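Local coordinates for COBE (Pseudomonas aeruginosa, PDB 2W6K), which probably takes part in the biosynthesis of cobalamin (vitamin B12), although its exact biochemical role is uncertain, at residues P76-D81 and A107-E112. Residues are numbered along the deposited sequence; the frame is centred on the assembly and turned at random.
Sequences PAVLHD and ALALAE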
# COMPACT_ATOMS: atom_id res chain seq x y z
N PRO A 76 3.73 6.91 11.43
CA PRO A 76 4.97 7.27 10.76
C PRO A 76 6.14 6.43 11.29
O PRO A 76 6.97 5.94 10.50
CB PRO A 76 5.11 8.77 11.10
CG PRO A 76 3.69 9.25 11.20
CD PRO A 76 2.98 8.10 11.90
N ALA A 77 6.21 6.22 12.61
CA ALA A 77 7.34 5.47 13.17
C ALA A 77 7.36 4.03 12.66
O ALA A 77 8.43 3.45 12.47
CB ALA A 77 7.32 5.53 14.70
N VAL A 78 6.17 3.46 12.41
CA VAL A 78 6.09 2.13 11.84
C VAL A 78 6.65 2.10 10.41
O VAL A 78 7.42 1.21 10.06
CB VAL A 78 4.64 1.56 11.83
CG1 VAL A 78 4.58 0.28 11.03
CG2 VAL A 78 4.13 1.33 13.28
N LEU A 79 6.23 3.06 9.59
CA LEU A 79 6.69 3.17 8.19
C LEU A 79 8.21 3.31 8.12
O LEU A 79 8.85 2.75 7.23
CB LEU A 79 6.01 4.34 7.48
CG LEU A 79 4.46 4.24 7.40
CD1 LEU A 79 3.92 5.10 6.26
CD2 LEU A 79 3.93 2.79 7.27
N HIS A 80 8.78 4.04 9.07
CA HIS A 80 10.23 4.24 9.13
C HIS A 80 11.04 2.93 9.18
O HIS A 80 12.15 2.87 8.63
CB HIS A 80 10.60 5.12 10.31
CG HIS A 80 12.07 5.28 10.49
ND1 HIS A 80 12.84 6.05 9.65
CD2 HIS A 80 12.93 4.73 11.38
CE1 HIS A 80 14.10 5.99 10.01
NE2 HIS A 80 14.19 5.19 11.06
N ASP A 81 10.49 1.91 9.84
CA ASP A 81 11.12 0.58 9.89
C ASP A 81 11.47 0.02 8.50
O ASP A 81 12.32 -0.86 8.39
CB ASP A 81 10.22 -0.41 10.61
CG ASP A 81 10.23 -0.24 12.14
OD1 ASP A 81 11.12 0.44 12.68
OD2 ASP A 81 9.33 -0.84 12.79
N ALA A 107 2.54 -0.08 2.14
CA ALA A 107 2.23 -1.37 1.53
C ALA A 107 2.97 -2.50 2.25
O ALA A 107 2.35 -3.49 2.66
CB ALA A 107 2.53 -1.35 0.01
N LEU A 108 4.29 -2.35 2.41
CA LEU A 108 5.09 -3.36 3.07
C LEU A 108 4.63 -3.55 4.51
O LEU A 108 4.44 -4.69 4.95
CB LEU A 108 6.56 -2.94 3.03
CG LEU A 108 7.26 -3.10 1.69
CD1 LEU A 108 8.61 -2.40 1.76
CD2 LEU A 108 7.40 -4.60 1.37
N ALA A 109 4.47 -2.44 5.24
CA ALA A 109 4.10 -2.46 6.67
C ALA A 109 2.81 -3.20 6.94
O ALA A 109 2.77 -4.09 7.80
CB ALA A 109 4.07 -1.04 7.26
N LEU A 110 1.76 -2.87 6.18
CA LEU A 110 0.48 -3.50 6.38
C LEU A 110 0.54 -4.98 5.98
O LEU A 110 -0.03 -5.83 6.66
CB LEU A 110 -0.64 -2.77 5.63
CG LEU A 110 -2.04 -3.30 5.91
CD1 LEU A 110 -2.38 -3.17 7.43
CD2 LEU A 110 -3.08 -2.60 5.08
N ALA A 111 1.21 -5.29 4.87
CA ALA A 111 1.26 -6.69 4.42
C ALA A 111 1.89 -7.57 5.49
O ALA A 111 1.38 -8.66 5.79
CB ALA A 111 2.04 -6.82 3.11
N GLU A 112 2.95 -7.08 6.10
CA GLU A 112 3.69 -7.87 7.12
C GLU A 112 2.90 -8.02 8.40
O GLU A 112 2.98 -9.06 9.06
CB GLU A 112 5.08 -7.30 7.38
CG GLU A 112 5.97 -7.39 6.15
CD GLU A 112 7.45 -7.21 6.43
OE1 GLU A 112 7.79 -6.66 7.50
OE2 GLU A 112 8.25 -7.61 5.55
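Two methyl groups from neighbouring residues, one from Val78 and one from Leu79, close on the single methyl of Ala109, and that is the whole of the direct packing here. Leu79 comes nearer, with CD2 3.8 Å from Ala109 CB; Val78 follows with CG1 4.0 Å from Ala109 CB. The two methyls reach the alanine from directions about 70° apart. The side chain of Val78 sets out toward the other helix, and with CG1 anti to the backbone N (chi1 171°) that branch drops onto the alanine while CG2 stays back. Leu79 starts off less directly, but CG sits anti to the carbonyl carbon (chi1 -61°) and the end of the chain swings in, led by CD2; CD1 turns elsewhere. Because Ala109 offers no more than a methyl, the backbones can come close: Leu79 CA and Ala109 CA are 6.4 Å apart. Only 87 Å² is buried in all.

In the fold, both helices belong to the long connection that leaves edge strand 71-74 and returns to the sheet as strand 119-127 at its opposite edge. Helix 76-80 follows the first of these strands almost at once, and helix 102-115 lies against the sheet through Leu110, which touches His72, Ala47 and Ala49. Leu79 also packs on Ile51, Leu74 and Ala105, and Ala109 on Leu74 and Tyr82, so the small contact is part of a larger apolar layer.

No hydrogen bond passes between 76-81 and 107-112. Among the polar groups nearby, Glu112 has OE1 hydrogen-bonded to Tyr82 OH and OE2 in a salt bridge with Arg85 and a hydrogen bond from Ala119 N, tying helix 102-115 to the segment after helix 76-80 and to the start of strand 119-127.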